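Local coordinates for protoporphyrinogen oxidase (Exiguobacterium sibiricum, PDB 3LOV), which probably catalyses the FAD-dependent oxidation of coproporphyrinogen III to coproporphyrin III by molecular oxygen in heme b biosynthesis, at residues 34-38 / 39-43; 288-291 / 292-296; 297-300 / 301-304. All blocks are in the same frame, centred on the assembly; numbering follows the deposited sequence.

Contact 1. Residues 34-38 / 39-43. With FAD (flavin-adenine dinucleotide), chain B.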
loop_
_atom_site.group_PDB
_atom_site.type_symbol
_atom_site.label_atom_id
_atom_site.label_comp_id
_atom_site.label_asym_id
_atom_site.label_seq_id
_atom_site.Cartn_x
_atom_site.Cartn_y
_atom_site.Cartn_z
ATOM N N LEU A 34 13.961 11.593 17.088
ATOM C CA LEU A 34 12.812 11.392 16.195
ATOM C C LEU A 34 11.649 12.245 16.665
ATOM O O LEU A 34 11.172 12.097 17.807
ATOM C CB LEU A 34 12.391 9.931 16.139
ATOM C CG LEU A 34 11.338 9.563 15.086
ATOM C CD1 LEU A 34 11.595 8.156 14.499
ATOM C CD2 LEU A 34 9.911 9.713 15.622
ATOM N N LEU A 35 11.204 13.122 15.767
ATOM C CA LEU A 35 10.042 13.997 15.982
ATOM C C LEU A 35 8.779 13.427 15.321
ATOM O O LEU A 35 8.715 13.240 14.082
ATOM C CB LEU A 35 10.342 15.375 15.402
ATOM C CG LEU A 35 11.635 16.108 15.857
ATOM C CD1 LEU A 35 11.812 17.508 15.153
ATOM C CD2 LEU A 35 11.625 16.260 17.358
ATOM N N GLU A 36 7.764 13.171 16.135
ATOM C CA GLU A 36 6.455 12.710 15.661
ATOM C C GLU A 36 5.417 13.770 16.005
ATOM O O GLU A 36 5.364 14.192 17.144
ATOM C CB GLU A 36 6.095 11.382 16.338
ATOM C CG GLU A 36 4.654 10.916 16.198
ATOM C CD GLU A 36 4.090 10.942 14.762
ATOM O OE1 GLU A 36 4.761 10.464 13.833
ATOM O OE2 GLU A 36 2.936 11.392 14.584
ATOM N N ALA A 37 4.600 14.183 15.032
ATOM C CA ALA A 37 3.617 15.251 15.248
ATOM C C ALA A 37 2.484 14.896 16.198
ATOM O O ALA A 37 1.963 15.762 16.872
ATOM C CB ALA A 37 3.029 15.704 13.946
ATOM N N GLY A 38 2.070 13.642 16.233
ATOM C CA GLY A 38 0.834 13.276 16.944
ATOM C C GLY A 38 1.081 12.590 18.270
ATOM O O GLY A 38 2.197 12.554 18.802
ATOM N N GLU A 39 0.031 12.005 18.809
ATOM C CA GLU A 39 0.097 11.375 20.135
ATOM C C GLU A 39 0.699 9.950 20.185
ATOM O O GLU A 39 0.753 9.377 21.266
ATOM C CB GLU A 39 -1.312 11.274 20.692
ATOM C CG GLU A 39 -2.135 10.179 20.064
ATOM C CD GLU A 39 -2.796 10.594 18.793
ATOM O OE1 GLU A 39 -2.301 11.532 18.106
ATOM O OE2 GLU A 39 -3.819 9.960 18.480
ATOM N N ARG A 40 1.065 9.367 19.030
ATOM C CA ARG A 40 1.443 7.942 18.941
ATOM C C ARG A 40 2.403 7.723 17.800
ATOM O O ARG A 40 2.456 8.506 16.888
ATOM C CB ARG A 40 0.215 7.047 18.712
ATOM C CG ARG A 40 -0.472 7.260 17.322
ATOM C CD ARG A 40 -1.741 6.435 17.173
ATOM N NE ARG A 40 -1.459 5.011 17.012
ATOM C CZ ARG A 40 -1.103 4.410 15.877
ATOM N NH1 ARG A 40 -0.968 5.075 14.740
ATOM N NH2 ARG A 40 -0.853 3.111 15.894
ATOM N N LEU A 41 3.191 6.652 17.893
ATOM C CA LEU A 41 4.025 6.175 16.797
ATOM C C LEU A 41 3.171 5.248 15.934
ATOM O O LEU A 41 2.109 4.827 16.362
ATOM C CB LEU A 41 5.223 5.394 17.347
ATOM C CG LEU A 41 6.223 6.143 18.211
ATOM C CD1 LEU A 41 7.261 5.163 18.799
ATOM C CD2 LEU A 41 6.845 7.258 17.381
ATOM N N GLY A 42 3.592 4.977 14.704
ATOM C CA GLY A 42 2.886 4.005 13.864
ATOM C C GLY A 42 2.348 4.503 12.550
ATOM O O GLY A 42 2.257 3.738 11.562
ATOM N N GLY A 43 2.009 5.789 12.513
ATOM C CA GLY A 43 1.514 6.382 11.292
ATOM C C GLY A 43 0.234 5.675 10.922
ATOM O O GLY A 43 -0.665 5.499 11.750
HETATM P PA FAD B . 2.922 7.273 7.606
HETATM O O1A FAD B . 2.460 5.962 8.146
HETATM O O2A FAD B . 1.931 8.168 6.962
HETATM O O5B FAD B . 3.640 8.071 8.781
HETATM C C5B FAD B . 3.919 9.446 8.707
HETATM C C4B FAD B . 4.207 9.937 10.131
HETATM O O4B FAD B . 4.702 11.278 10.112
HETATM C C3B FAD B . 2.954 9.886 10.982
HETATM O O3B FAD B . 3.201 9.298 12.247
HETATM C C2B FAD B . 2.600 11.358 11.069
HETATM O O2B FAD B . 1.953 11.695 12.245
HETATM C C1B FAD B . 3.956 12.031 11.026
HETATM N N9A FAD B . 3.955 13.440 10.604
HETATM C C8A FAD B . 3.179 14.126 9.695
HETATM N N7A FAD B . 3.560 15.427 9.648
HETATM C C5A FAD B . 4.587 15.584 10.538
HETATM C C6A FAD B . 5.387 16.666 10.912
HETATM N N6A FAD B . 5.245 17.860 10.343
HETATM N N1A FAD B . 6.371 16.492 11.873
HETATM C C2A FAD B . 6.594 15.254 12.427
HETATM N N3A FAD B . 5.819 14.178 12.036
HETATM C C4A FAD B . 4.831 14.349 11.133
HETATM N N1 FAD B . 1.060 -1.448 2.684
HETATM C C2 FAD B . 1.264 -2.800 2.732
HETATM O O2 FAD B . 2.405 -3.269 2.622
HETATM N N3 FAD B . 0.192 -3.643 2.878
HETATM C C4 FAD B . -1.074 -3.187 2.958
HETATM O O4 FAD B . -1.975 -3.990 3.119
HETATM C C4X FAD B . -1.316 -1.833 2.878
HETATM N N5 FAD B . -2.611 -1.355 3.007
HETATM C C5X FAD B . -2.822 0.025 2.944
HETATM C C6 FAD B . -4.123 0.531 3.033
HETATM C C7 FAD B . -4.349 1.916 2.969
HETATM C C7M FAD B . -5.747 2.452 3.074
HETATM C C8 FAD B . -3.268 2.809 2.854
HETATM C C8M FAD B . -3.467 4.312 2.768
HETATM C C9 FAD B . -1.968 2.318 2.781
HETATM C C9A FAD B . -1.727 0.926 2.818
HETATM N N10 FAD B . -0.420 0.429 2.742
HETATM C C10 FAD B . -0.225 -0.958 2.765
HETATM C "C1'" FAD B . 0.797 1.310 2.584
HETATM C "C2'" FAD B . 1.416 1.553 3.983
HETATM O "O2'" FAD B . 0.499 2.235 4.755
HETATM C "C3'" FAD B . 2.717 2.366 3.936
HETATM O "O3'" FAD B . 3.708 1.481 3.430
HETATM C "C4'" FAD B . 3.234 2.892 5.300
HETATM O "O4'" FAD B . 2.262 3.053 6.315
HETATM C "C5'" FAD B . 3.877 4.259 5.159
HETATM O "O5'" FAD B . 4.459 4.617 6.386
HETATM P P FAD B . 5.253 5.978 6.486
HETATM O O1P FAD B . 6.047 6.275 5.242
HETATM O O2P FAD B . 6.002 6.136 7.787
HETATM O O3P FAD B . 4.072 7.110 6.496
HETATM O O HOH W 1 0.228 10.383 16.072
#

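Contact 2. Residues 288-291 / 292-296. With FAD (flavin-adenine dinucleotide), chain B.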
loop_
_atom_site.group_PDB
_atom_site.type_symbol
_atom_site.label_atom_id
_atom_site.label_comp_id
_atom_site.label_asym_id
_atom_site.label_seq_id
_atom_site.Cartn_x
_atom_site.Cartn_y
_atom_site.Cartn_z
ATOM N N PRO A 288 3.667 16.661 0.584
ATOM C CA PRO A 288 3.314 18.095 0.497
ATOM C C PRO A 288 3.843 18.934 1.672
ATOM O O PRO A 288 3.966 20.142 1.538
ATOM C CB PRO A 288 1.783 18.105 0.514
ATOM C CG PRO A 288 1.353 16.659 0.321
ATOM C CD PRO A 288 2.490 15.812 0.825
ATOM N N GLN A 289 4.117 18.316 2.817
ATOM C CA GLN A 289 4.790 19.035 3.874
ATOM C C GLN A 289 6.256 19.177 3.556
ATOM O O GLN A 289 6.857 20.165 3.946
ATOM C CB GLN A 289 4.605 18.376 5.235
ATOM C CG GLN A 289 3.144 18.303 5.749
ATOM C CD GLN A 289 3.133 17.810 7.156
ATOM O OE1 GLN A 289 3.860 18.340 7.989
ATOM N NE2 GLN A 289 2.342 16.788 7.443
ATOM N N VAL A 290 6.838 18.236 2.812
ATOM C CA VAL A 290 8.224 18.370 2.351
ATOM C C VAL A 290 8.400 19.608 1.484
ATOM O O VAL A 290 9.336 20.410 1.662
ATOM C CB VAL A 290 8.707 17.100 1.588
ATOM C CG1 VAL A 290 10.068 17.342 0.937
ATOM C CG2 VAL A 290 8.734 15.871 2.537
ATOM N N VAL A 291 7.501 19.766 0.534
ATOM C CA VAL A 291 7.522 20.909 -0.376
ATOM C C VAL A 291 7.451 22.216 0.416
ATOM O O VAL A 291 8.219 23.131 0.137
ATOM C CB VAL A 291 6.335 20.873 -1.373
ATOM C CG1 VAL A 291 6.214 22.201 -2.127
ATOM C CG2 VAL A 291 6.459 19.651 -2.302
ATOM N N GLN A 292 6.567 22.286 1.405
ATOM C CA GLN A 292 6.385 23.517 2.179
ATOM C C GLN A 292 7.586 23.803 3.085
ATOM O O GLN A 292 7.976 24.944 3.234
ATOM C CB GLN A 292 5.165 23.445 3.068
ATOM C CG GLN A 292 3.950 24.095 2.523
ATOM C CD GLN A 292 2.913 24.271 3.607
ATOM O OE1 GLN A 292 2.636 23.339 4.368
ATOM N NE2 GLN A 292 2.348 25.470 3.702
ATOM N N LEU A 293 8.136 22.760 3.710
ATOM C CA LEU A 293 9.288 22.892 4.608
ATOM C C LEU A 293 10.595 23.239 3.897
ATOM O O LEU A 293 11.539 23.737 4.534
ATOM C CB LEU A 293 9.498 21.591 5.410
ATOM C CG LEU A 293 8.463 21.224 6.482
ATOM C CD1 LEU A 293 8.747 19.797 6.920
ATOM C CD2 LEU A 293 8.427 22.178 7.680
ATOM N N LEU A 294 10.683 22.975 2.590
ATOM C CA LEU A 294 11.928 23.226 1.841
ATOM C C LEU A 294 11.709 24.216 0.706
ATOM O O LEU A 294 11.812 23.857 -0.464
ATOM C CB LEU A 294 12.536 21.919 1.321
ATOM C CG LEU A 294 12.778 20.803 2.344
ATOM C CD1 LEU A 294 13.089 19.460 1.623
ATOM C CD2 LEU A 294 13.899 21.183 3.381
ATOM N N PRO A 295 11.456 25.485 1.054
ATOM C CA PRO A 295 11.042 26.479 0.059
ATOM C C PRO A 295 12.099 26.874 -0.963
ATOM O O PRO A 295 11.721 27.349 -2.022
ATOM C CB PRO A 295 10.648 27.688 0.917
ATOM C CG PRO A 295 11.377 27.479 2.210
ATOM C CD PRO A 295 11.349 26.021 2.425
ATOM N N ASP A 296 13.384 26.670 -0.667
ATOM C CA ASP A 296 14.455 26.920 -1.639
ATOM C C ASP A 296 14.643 25.795 -2.619
ATOM O O ASP A 296 15.451 25.894 -3.518
ATOM C CB ASP A 296 15.789 27.144 -0.920
ATOM C CG ASP A 296 15.726 28.288 0.071
ATOM O OD1 ASP A 296 14.823 29.126 -0.071
ATOM O OD2 ASP A 296 16.550 28.319 1.011
HETATM P PA FAD B . 2.922 7.273 7.606
HETATM O O1A FAD B . 2.460 5.962 8.146
HETATM O O2A FAD B . 1.931 8.168 6.962
HETATM O O5B FAD B . 3.640 8.071 8.781
HETATM C C5B FAD B . 3.919 9.446 8.707
HETATM C C4B FAD B . 4.207 9.937 10.131
HETATM O O4B FAD B . 4.702 11.278 10.112
HETATM C C3B FAD B . 2.954 9.886 10.982
HETATM O O3B FAD B . 3.201 9.298 12.247
HETATM C C2B FAD B . 2.600 11.358 11.069
HETATM O O2B FAD B . 1.953 11.695 12.245
HETATM C C1B FAD B . 3.956 12.031 11.026
HETATM N N9A FAD B . 3.955 13.440 10.604
HETATM C C8A FAD B . 3.179 14.126 9.695
HETATM N N7A FAD B . 3.560 15.427 9.648
HETATM C C5A FAD B . 4.587 15.584 10.538
HETATM C C6A FAD B . 5.387 16.666 10.912
HETATM N N6A FAD B . 5.245 17.860 10.343
HETATM N N1A FAD B . 6.371 16.492 11.873
HETATM C C2A FAD B . 6.594 15.254 12.427
HETATM N N3A FAD B . 5.819 14.178 12.036
HETATM C C4A FAD B . 4.831 14.349 11.133
HETATM N N1 FAD B . 1.060 -1.448 2.684
HETATM C C2 FAD B . 1.264 -2.800 2.732
HETATM O O2 FAD B . 2.405 -3.269 2.622
HETATM N N3 FAD B . 0.192 -3.643 2.878
HETATM C C4 FAD B . -1.074 -3.187 2.958
HETATM O O4 FAD B . -1.975 -3.990 3.119
HETATM C C4X FAD B . -1.316 -1.833 2.878
HETATM N N5 FAD B . -2.611 -1.355 3.007
HETATM C C5X FAD B . -2.822 0.025 2.944
HETATM C C6 FAD B . -4.123 0.531 3.033
HETATM C C7 FAD B . -4.349 1.916 2.969
HETATM C C7M FAD B . -5.747 2.452 3.074
HETATM C C8 FAD B . -3.268 2.809 2.854
HETATM C C8M FAD B . -3.467 4.312 2.768
HETATM C C9 FAD B . -1.968 2.318 2.781
HETATM C C9A FAD B . -1.727 0.926 2.818
HETATM N N10 FAD B . -0.420 0.429 2.742
HETATM C C10 FAD B . -0.225 -0.958 2.765
HETATM C "C1'" FAD B . 0.797 1.310 2.584
HETATM C "C2'" FAD B . 1.416 1.553 3.983
HETATM O "O2'" FAD B . 0.499 2.235 4.755
HETATM C "C3'" FAD B . 2.717 2.366 3.936
HETATM O "O3'" FAD B . 3.708 1.481 3.430
HETATM C "C4'" FAD B . 3.234 2.892 5.300
HETATM O "O4'" FAD B . 2.262 3.053 6.315
HETATM C "C5'" FAD B . 3.877 4.259 5.159
HETATM O "O5'" FAD B . 4.459 4.617 6.386
HETATM P P FAD B . 5.253 5.978 6.486
HETATM O O1P FAD B . 6.047 6.275 5.242
HETATM O O2P FAD B . 6.002 6.136 7.787
HETATM O O3P FAD B . 4.072 7.110 6.496
#

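Contact 3. Residues 297-300 / 301-304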
loop_
_atom_site.group_PDB
_atom_site.type_symbol
_atom_site.label_atom_id
_atom_site.label_comp_id
_atom_site.label_asym_id
_atom_site.label_seq_id
_atom_site.Cartn_x
_atom_site.Cartn_y
_atom_site.Cartn_z
ATOM N N ALA A 297 13.927 24.698 -2.426
ATOM C CA ALA A 297 14.004 23.608 -3.341
ATOM C C ALA A 297 12.822 23.690 -4.310
ATOM O O ALA A 297 11.690 23.910 -3.912
ATOM C CB ALA A 297 14.015 22.313 -2.605
ATOM N N HIS A 298 13.105 23.486 -5.592
ATOM C CA HIS A 298 12.087 23.497 -6.646
ATOM C C HIS A 298 11.669 22.047 -6.899
ATOM O O HIS A 298 12.410 21.282 -7.509
ATOM C CB HIS A 298 12.667 24.139 -7.929
ATOM C CG HIS A 298 11.696 24.217 -9.075
ATOM N ND1 HIS A 298 10.454 24.801 -8.963
ATOM C CD2 HIS A 298 11.786 23.765 -10.352
ATOM C CE1 HIS A 298 9.825 24.727 -10.125
ATOM N NE2 HIS A 298 10.606 24.091 -10.979
ATOM N N LEU A 299 10.486 21.683 -6.399
ATOM C CA LEU A 299 10.047 20.294 -6.317
ATOM C C LEU A 299 8.667 20.071 -6.990
ATOM O O LEU A 299 7.720 19.599 -6.353
ATOM C CB LEU A 299 9.962 19.952 -4.834
ATOM C CG LEU A 299 11.280 19.997 -4.039
ATOM C CD1 LEU A 299 11.088 19.504 -2.570
ATOM C CD2 LEU A 299 12.343 19.200 -4.725
ATOM N N PRO A 300 8.526 20.455 -8.277
ATOM C CA PRO A 300 7.207 20.344 -8.915
ATOM C C PRO A 300 6.762 18.882 -8.983
ATOM O O PRO A 300 5.561 18.610 -8.925
ATOM C CB PRO A 300 7.446 20.912 -10.324
ATOM C CG PRO A 300 8.916 20.736 -10.567
ATOM C CD PRO A 300 9.549 20.954 -9.211
ATOM N N GLU A 301 7.727 17.959 -9.111
ATOM C CA GLU A 301 7.426 16.518 -9.102
ATOM C C GLU A 301 6.606 16.154 -7.871
ATOM O O GLU A 301 5.604 15.447 -7.969
ATOM C CB GLU A 301 8.681 15.666 -9.127
ATOM C CG GLU A 301 9.532 15.837 -10.366
ATOM C CD GLU A 301 10.501 17.029 -10.282
ATOM O OE1 GLU A 301 10.461 17.824 -9.325
ATOM O OE2 GLU A 301 11.358 17.134 -11.158
ATOM N N LEU A 302 6.974 16.687 -6.718
ATOM C CA LEU A 302 6.193 16.441 -5.507
ATOM C C LEU A 302 4.879 17.222 -5.460
ATOM O O LEU A 302 3.906 16.730 -4.902
ATOM C CB LEU A 302 7.016 16.722 -4.249
ATOM C CG LEU A 302 8.154 15.750 -3.968
ATOM C CD1 LEU A 302 8.670 15.987 -2.533
ATOM C CD2 LEU A 302 7.731 14.307 -4.125
ATOM N N GLU A 303 4.839 18.438 -6.028
ATOM C CA GLU A 303 3.563 19.201 -6.097
ATOM C C GLU A 303 2.519 18.483 -6.978
ATOM O O GLU A 303 1.344 18.566 -6.734
ATOM C CB GLU A 303 3.783 20.622 -6.646
ATOM C CG GLU A 303 4.601 21.505 -5.725
ATOM C CD GLU A 303 5.201 22.735 -6.402
ATOM O OE1 GLU A 303 5.134 22.876 -7.639
ATOM O OE2 GLU A 303 5.800 23.543 -5.680
ATOM N N GLN A 304 2.971 17.805 -8.015
ATOM C CA GLN A 304 2.076 17.072 -8.913
ATOM C C GLN A 304 1.836 15.632 -8.529
ATOM O O GLN A 304 1.130 14.945 -9.238
ATOM C CB GLN A 304 2.675 17.099 -10.322
ATOM C CG GLN A 304 2.679 18.512 -10.887
ATOM C CD GLN A 304 3.725 18.691 -11.962
ATOM O OE1 GLN A 304 3.879 17.860 -12.861
ATOM N NE2 GLN A 304 4.476 19.767 -11.859
HETATM O O HOH W 2 8.827 23.237 -4.779
#

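Contact 1. Residues 34-38 / 39-43
Glu36 and Leu41 come opposite each other where the chain, leaving strand 31-35, turns back in the loop 39-43, their CA atoms 7.1 Å apart and the directions of 34-38 and 39-41 differing by 132°. This is the turn after the second strand of a Rossmann-type dinucleotide fold, and Glu36, the acidic residue just past the end of that strand, is its classic ribose ligand. Its CG swings anti to the backbone N (chi1 167°) and lies 3.3 Å from Arg40 O, while a bend at chi2 directs the carboxylate to the adenosine ribose of FAD. There the two oxygens divide the sugar diol: FAD O3B donates to Glu36 OE1 at 2.5 Å and FAD O2B to Glu36 OE2 at 2.6 Å. Gly12 N, from the glycine-rich turn, also binds OE1, and Gly38 N reaches OE2 from its anti side, 28° out of the carboxylate plane. Together these bonds should fix the rotation of the carboxylate. Beside the CB of Glu36, Leu34 and Leu41 meet through their CD2 methyls at 4.3 Å. The guanidinium of Arg40 bonds Val45 O and forms a salt bridge with Glu236. A water accepts from Arg40 N at 3.2 Å and can donate to Glu36 OE2, 3.3 Å away.

Contact 2. Residues 288-291 / 292-296
A helix that is closing its own last turn also reads the adenine of FAD: while Leu293 N bonds back to Gln289 O at 2.9 Å, the side chain of Gln289 leaves the helix and offers both ends of its amide to the base. Gln289 OE1 accepts from FAD N6A at 2.8 Å, and Gln289 NE2 donates to FAD N7A at 2.9 Å, the second bond more bent (138° against 159°). Such a paired amide contact recognises the N6/N7 edge of adenine. The chain gets there by running extended beyond CG (chi2 -172°), which carries the amide clear of the backbone. The backbone oxygen of the same residue is covered as well, Leu293 CG resting 3.2 Å from Gln289 O. One residue on, the helix frays: Leu294 leaves helical geometry, and its N makes weak bonds to both Val290 O and Val291 O. The apolar flank stays in step nonetheless, Val290 and Leu294 lying side by side and pointing the same way, with Val290 CG1 3.8 Å from Leu294 CD1. Leu293 packs on Leu257 and Ile285, Val290 leans on Leu437 of strand 435-437, and Leu294 touches Ile435 of that strand and Val428 of helix 417-431.

Contact 3. Residues 297-300 / 301-304
Pro300 and Glu301 make the close-packed part of this helix start, lying side by side and pointing the same way, with Glu301 OE1 3.3 Å from Pro300 CD. A bend at chi2 (84°) folds the glutamate back along the proline ring, and the same OE1 forms a salt bridge with Arg423, which also donates to His298 O. Pro300 CD also sits over the centre of the His298 ring, 3.7 Å above its plane, so the proline touches both imidazole and carboxylate. The helix is opened by Leu299 at the N-cap position, followed by proline in the first turn, where a missing N-H costs no helical bond. Glu303 N bonds Leu299 O at 3.1 Å, and Gln304 N reaches Pro300 O at 2.9 Å. Inward, the buried Leu299 and Leu302 touch through their CD1 methyls at 4.3 Å. The solvent side is looser. Exposed Glu303 and Gln304 run extended beyond CG back alongside Pro300, Glu303 OE1 near its CA and Gln304 NE2 3.5 Å from Pro300 CB, and a water that accepts from Leu299 N at 2.8 Å can donate to Glu303 OE2. Helix 417-431 borders Leu299, Pro300 and Glu301, while Leu302 lies against His287, Val290 and Val291 of helix 287-293.

Contacts 1 and 2 serve the same end of the cofactor: one holds the adenosine ribose, the other the N6/N7 edge of the adenine. They do not touch each other, with centres 19 Å apart and nearest atoms about 7 Å apart, so FAD itself bridges the gap. Seen from FAD, contact 3 lies beyond contact 2. Their centres are 9 Å apart, and the two successive helices pack directly, Val291 CG2 lying 3.6 Å from Leu302 CB and Val290 CG1 4.0 Å from Leu302 CD1. The Leu302 side chain remains about 12 Å from FAD, and contact 3 is about 17 Å from contact 1 at their nearest atoms.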